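Outer membrane porin protein 32 (Delftia acidovorans, PDB 2FGQ) forms homotrimeric, anion-selective channels in the bacterial outer membrane and binds malate, probably a solute it lets through. Local coordinates at residues Asp93-Pro96 against Thr97-Lys100; Ser103-Leu106 against Phe107-Gly111. All coordinates share one frame; numbering follows the deposited sequence.

The chain runs through interaction 1 and then interaction 2, one after the other, with no nesting or crossing. Both lie in the long connection between barrel strands 86-90 and 137-141. This is the loop that, as in related porins, folds into the pore and narrows it. Interaction 1 turns the chain from the short strand 93-94 into helix 96-101. Interaction 2 follows soon after that helix and closes two overlapping tight turns between Asp-105 and Thr-110. The centres are 13 Å apart. Interaction 1 borders strands 137-141 and 171-179, and interaction 2 borders strands 218-230 and 253-264. Each gives one residue, Leu-94 or Ala-109, to the D-malate pocket.

Interaction 1 (Asp93-Pro96 against Thr97-Lys100); sequences DLVP and TSQK
Val-95 occupies the N-cap position of the short helix 96-101, in the loop that folds into the porin barrel, and Gln-99 closes the first helical turn onto it. Gln-99 N donates to Val-95 O at 3.0 Å in a nearly straight bond (169°). Lys-100 N reaches Pro-96 O at 3.1 Å. Leu-94 packs over this turn. Its CB lies 4.0 Å from Gln-99 CB, the two side chains crossing at about a right angle, while its CD2 lies 3.7 Å from Ser-98 OG. In Val-95, CG2 sits between the backbone N and the carbonyl carbon (chi1 of CG1 -64°). This places CG2 3.5 Å from Thr-97 OG1, which is itself hydrogen-bonded to Tyr-171 OH.

The extended Gln-99 chain runs back toward Asp-93. One water donates to both Asp-93 OD1 and Gln-99 OE1, at 2.7 Å each. Arg-89 reinforces this link: its NH1 forms a salt bridge with Asp-93 OD2 and a hydrogen bond with Gln-99 OE1. Leu-94 also touches the bound D-malate.

Strand 93-94 pairs with strand 133-134, and Ser-98 OG bonds to Ile-132 O. Behind the turn, Pro-96 packs on Tyr-141 of strand 137-141 and on Tyr-171 of strand 171-179, so the helix is set against the barrel wall.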
ATOM      1  N   ASP A  93       7.223 -15.949   0.179  1.00  9.70           N
ATOM      2  CA  ASP A  93       6.469 -16.735   1.140  1.00  9.40           C
ATOM      3  C   ASP A  93       7.383 -17.098   2.273  1.00  9.36           C
ATOM      4  O   ASP A  93       8.616 -16.897   2.214  1.00  8.75           O
ATOM      5  CB  ASP A  93       6.010 -18.004   0.415  1.00  9.68           C
ATOM      6  CG  ASP A  93       4.857 -18.724   1.068  1.00 13.96           C
ATOM      7  OD1 ASP A  93       4.319 -18.346   2.167  1.00 15.93           O
ATOM      8  OD2 ASP A  93       4.414 -19.758   0.485  1.00 17.42           O
ATOM      9  N   LEU A  94       6.786 -17.655   3.300  1.00  9.31           N
ATOM     10  CA  LEU A  94       7.566 -18.450   4.257  1.00  9.71           C
ATOM     11  C   LEU A  94       8.392 -19.507   3.537  1.00 10.71           C
ATOM     12  O   LEU A  94       7.901 -20.159   2.616  1.00 10.50           O
ATOM     13  CB  LEU A  94       6.652 -19.157   5.264  1.00 10.45           C
ATOM     14  CG  LEU A  94       5.876 -18.243   6.213  1.00 12.07           C
ATOM     15  CD1 LEU A  94       4.815 -19.088   6.891  1.00 15.22           C
ATOM     16  CD2 LEU A  94       6.809 -17.640   7.198  1.00 14.01           C
ATOM     17  N   VAL A  95       9.652 -19.641   3.922  1.00  9.53           N
ATOM     18  CA  VAL A  95      10.451 -20.750   3.380  1.00 10.22           C
ATOM     19  C   VAL A  95       9.991 -22.056   4.054  1.00 11.05           C
ATOM     20  O   VAL A  95       9.396 -22.017   5.109  1.00 10.64           O
ATOM     21  CB  VAL A  95      11.975 -20.525   3.580  1.00 10.57           C
ATOM     22  CG1 VAL A  95      12.408 -19.286   2.786  1.00 12.89           C
ATOM     23  CG2 VAL A  95      12.371 -20.416   5.034  1.00 10.11           C
ATOM     24  N   PRO A  96      10.215 -23.209   3.407  1.00 11.09           N
ATOM     25  CA  PRO A  96       9.663 -24.458   3.967  1.00 12.18           C
ATOM     26  C   PRO A  96      10.127 -24.754   5.380  1.00 12.25           C
ATOM     27  O   PRO A  96       9.344 -25.261   6.171  1.00 11.73           O
ATOM     28  CB  PRO A  96      10.141 -25.518   2.977  1.00 12.42           C
ATOM     29  CG  PRO A  96      10.363 -24.796   1.734  1.00 15.67           C
ATOM     30  CD  PRO A  96      10.869 -23.434   2.103  1.00 12.80           C
ATOM     31  N   THR A  97      11.376 -24.443   5.697  1.00 11.58           N
ATOM     32  CA  THR A  97      11.898 -24.737   7.031  1.00 12.10           C
ATOM     33  C   THR A  97      11.177 -23.931   8.123  1.00 13.61           C
ATOM     34  O   THR A  97      10.800 -24.499   9.146  1.00 15.30           O
ATOM     35  CB  THR A  97      13.420 -24.503   7.056  1.00 12.89           C
ATOM     36  OG1 THR A  97      13.764 -23.300   6.350  1.00 13.18           O
ATOM     37  CG2 THR A  97      14.109 -25.658   6.320  1.00 11.90           C
ATOM     38  N   SER A  98      10.916 -22.650   7.895  1.00 13.43           N
ATOM     39  CA  SER A  98      10.195 -21.879   8.891  1.00 14.07           C
ATOM     40  C   SER A  98       8.712 -22.233   8.919  1.00 14.00           C
ATOM     41  O   SER A  98       8.131 -22.345  10.000  1.00 15.39           O
ATOM     42  CB  SER A  98      10.364 -20.374   8.683  1.00 12.93           C
ATOM     43  OG  SER A  98       9.685 -19.992   7.509  1.00 14.57           O
ATOM     44  N   GLN A  99       8.114 -22.432   7.748  1.00 14.09           N
ATOM     45  CA  GLN A  99       6.700 -22.778   7.661  1.00 15.81           C
ATOM     46  C   GLN A  99       6.390 -24.007   8.513  1.00 15.00           C
ATOM     47  O   GLN A  99       5.427 -24.036   9.278  1.00 17.88           O
ATOM     48  CB  GLN A  99       6.254 -22.989   6.225  1.00 17.25           C
ATOM     49  CG  GLN A  99       4.732 -23.066   6.129  1.00 21.86           C
ATOM     50  CD  GLN A  99       4.245 -23.220   4.751  1.00 26.64           C
ATOM     51  OE1 GLN A  99       3.839 -22.246   4.127  1.00 29.58           O
ATOM     52  NE2 GLN A  99       4.242 -24.452   4.260  1.00 28.99           N
ATOM     53  N   LYS A 100       7.245 -25.006   8.419  1.00 12.84           N
ATOM     54  CA  LYS A 100       6.968 -26.244   9.123  1.00 11.63           C
ATOM     55  C   LYS A 100       7.414 -26.189  10.576  1.00 11.91           C
ATOM     56  O   LYS A 100       6.698 -26.661  11.455  1.00 14.81           O
ATOM     57  CB  LYS A 100       7.664 -27.396   8.404  1.00 11.98           C
ATOM     58  CG  LYS A 100       7.212 -28.774   8.900  1.00 13.47           C
ATOM     59  CD  LYS A 100       5.772 -29.078   8.532  1.00 14.29           C
ATOM     60  CE  LYS A 100       5.432 -30.559   8.644  1.00 16.34           C
ATOM     61  NZ  LYS A 100       5.469 -30.999  10.015  1.00 17.19           N
TER
HETATM   62  O   HOH W   1       2.816 -19.793   3.805  1.00 26.08           O

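Interaction 2 (Ser103-Leu106 against Phe107-Gly111); sequences SYDL and FSATG
Asp-105 has CG turned opposite its backbone N (chi1 -172°), which swings the carboxylate over the following turn. In Phe-107, CG lies beside the backbone N and opposite the carbonyl carbon, which sets the ring beside the carboxylate. The carboxylate takes two backbone N-H groups, one on each oxygen. Phe-107 N bonds to Asp-105 OD1 at 3.2 Å, and Ala-109 N bonds to Asp-105 OD2 at 3.1 Å. The second bond is more bent (135°). Both donors come from above the same face of the carboxylate, well out of its plane. The two bonds should hold the group against rotation. Phe-115 N gives OD2 a further hydrogen bond. Three backbone N-H groups thus meet the buried carboxylate, which would probably favour its charged form.

The Phe-107 ring is inclined 63° to the carboxylate plane, and Asp-105 OD1 lies at the ring edge, near its plane. Ser-108 N bonds to Asp-105 O at 3.1 Å, closing the type I turn. A water also donates to Asp-105 O at 2.8 Å and accepts a weak hydrogen bond from Ser-108 OG. On the outer side, Leu-106 and Phe-107 rest on Gln-258 of strand 253-264.

The OD1 bond makes an Asx turn, which overlaps the type I beta turn 105-108. A type I' turn from Phe-107 to Thr-110 overlaps the type I turn in its own way, sharing Phe-107 and Ser-108, and is closed by Thr-110 N on Phe-107 O. The pair of turns shapes the pore loop where Ala-109 touches D-malate.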
ATOM      1  N   SER A 103       5.553 -24.243  13.514  1.00 15.56           N
ATOM      2  CA  SER A 103       4.327 -24.879  14.013  1.00 18.22           C
ATOM      3  C   SER A 103       4.483 -25.488  15.436  1.00 17.06           C
ATOM      4  O   SER A 103       3.478 -25.697  16.127  1.00 20.41           O
ATOM      5  CB  SER A 103       3.822 -25.937  13.023  1.00 19.16           C
ATOM      6  OG  SER A 103       4.609 -27.136  13.146  1.00 24.95           O
ATOM      7  N   TYR A 104       5.711 -25.721  15.889  1.00 15.44           N
ATOM      8  CA  TYR A 104       5.989 -26.271  17.220  1.00 15.41           C
ATOM      9  C   TYR A 104       6.025 -25.218  18.341  1.00 15.24           C
ATOM     10  O   TYR A 104       6.066 -25.548  19.518  1.00 17.42           O
ATOM     11  CB  TYR A 104       7.296 -27.076  17.197  1.00 13.81           C
ATOM     12  CG  TYR A 104       7.200 -28.219  16.246  1.00 13.81           C
ATOM     13  CD1 TYR A 104       6.486 -29.351  16.591  1.00 14.77           C
ATOM     14  CD2 TYR A 104       7.757 -28.148  14.974  1.00 13.82           C
ATOM     15  CE1 TYR A 104       6.326 -30.364  15.711  1.00 14.74           C
ATOM     16  CE2 TYR A 104       7.636 -29.172  14.090  1.00 14.04           C
ATOM     17  CZ  TYR A 104       6.898 -30.293  14.446  1.00 15.39           C
ATOM     18  OH  TYR A 104       6.758 -31.343  13.553  1.00 15.38           O
ATOM     19  N   ASP A 105       6.011 -23.945  17.961  1.00 15.57           N
ATOM     20  CA  ASP A 105       5.951 -22.852  18.901  1.00 16.42           C
ATOM     21  C   ASP A 105       4.499 -22.630  19.314  1.00 17.19           C
ATOM     22  O   ASP A 105       3.651 -22.331  18.480  1.00 18.53           O
ATOM     23  CB  ASP A 105       6.463 -21.615  18.168  1.00 16.10           C
ATOM     24  CG  ASP A 105       6.649 -20.409  19.033  1.00 17.27           C
ATOM     25  OD1 ASP A 105       6.326 -20.363  20.228  1.00 17.61           O
ATOM     26  OD2 ASP A 105       7.182 -19.397  18.509  1.00 18.92           O
ATOM     27  N   LEU A 106       4.210 -22.751  20.599  1.00 17.08           N
ATOM     28  CA  LEU A 106       2.839 -22.615  21.061  1.00 18.26           C
ATOM     29  C   LEU A 106       2.275 -21.211  20.986  1.00 18.79           C
ATOM     30  O   LEU A 106       1.052 -21.029  21.065  1.00 19.04           O
ATOM     31  CB  LEU A 106       2.762 -23.126  22.488  1.00 18.86           C
ATOM     32  CG  LEU A 106       2.427 -24.598  22.725  1.00 26.15           C
ATOM     33  CD1 LEU A 106       2.636 -25.503  21.573  1.00 27.95           C
ATOM     34  CD2 LEU A 106       3.125 -25.033  23.963  1.00 29.05           C
ATOM     35  N   PHE A 107       3.175 -20.240  20.812  1.00 18.08           N
ATOM     36  CA  PHE A 107       2.825 -18.826  20.696  1.00 18.70           C
ATOM     37  C   PHE A 107       2.932 -18.359  19.260  1.00 21.69           C
ATOM     38  O   PHE A 107       2.797 -17.174  18.983  1.00 22.60           O
ATOM     39  CB  PHE A 107       3.720 -18.002  21.611  1.00 17.49           C
ATOM     40  CG  PHE A 107       3.370 -18.164  23.042  1.00 15.15           C
ATOM     41  CD1 PHE A 107       2.345 -17.408  23.589  1.00 15.35           C
ATOM     42  CD2 PHE A 107       4.008 -19.088  23.821  1.00 14.11           C
ATOM     43  CE1 PHE A 107       2.018 -17.570  24.911  1.00 16.36           C
ATOM     44  CE2 PHE A 107       3.648 -19.269  25.157  1.00 14.53           C
ATOM     45  CZ  PHE A 107       2.661 -18.519  25.686  1.00 15.53           C
ATOM     46  N   SER A 108       3.155 -19.303  18.357  1.00 23.04           N
ATOM     47  CA  SER A 108       2.924 -19.065  16.906  1.00 25.07           C
ATOM     48  C   SER A 108       3.812 -17.974  16.340  1.00 23.39           C
ATOM     49  O   SER A 108       3.385 -17.212  15.438  1.00 22.93           O
ATOM     50  CB  SER A 108       1.469 -18.717  16.635  1.00 26.03           C
ATOM     51  OG  SER A 108       0.579 -19.591  17.302  1.00 32.40           O
ATOM     52  N   ALA A 109       5.036 -17.910  16.838  1.00 21.67           N
ATOM     53  CA  ALA A 109       6.065 -17.055  16.309  1.00 21.78           C
ATOM     54  C   ALA A 109       5.603 -15.602  16.333  1.00 20.52           C
ATOM     55  O   ALA A 109       6.067 -14.807  15.540  1.00 21.40           O
ATOM     56  CB  ALA A 109       6.470 -17.475  14.859  1.00 23.10           C
ATOM     57  N   THR A 110       4.743 -15.242  17.279  1.00 18.75           N
ATOM     58  CA  THR A 110       4.355 -13.825  17.421  1.00 18.13           C
ATOM     59  C   THR A 110       4.116 -13.487  18.881  1.00 17.08           C
ATOM     60  O   THR A 110       4.070 -14.381  19.723  1.00 17.25           O
ATOM     61  CB  THR A 110       3.107 -13.465  16.539  1.00 19.12           C
ATOM     62  OG1 THR A 110       2.922 -12.042  16.475  1.00 21.09           O
ATOM     63  CG2 THR A 110       1.829 -13.957  17.119  1.00 19.17           C
ATOM     64  N   GLY A 111       4.009 -12.193  19.172  1.00 16.32           N
ATOM     65  CA  GLY A 111       3.789 -11.734  20.528  1.00 16.61           C
ATOM     66  C   GLY A 111       5.085 -11.653  21.311  1.00 16.29           C
ATOM     67  O   GLY A 111       6.181 -11.829  20.759  1.00 15.92           O
TER
HETATM   68  O   HOH W   2       2.625 -21.993  15.940  1.00 46.55           O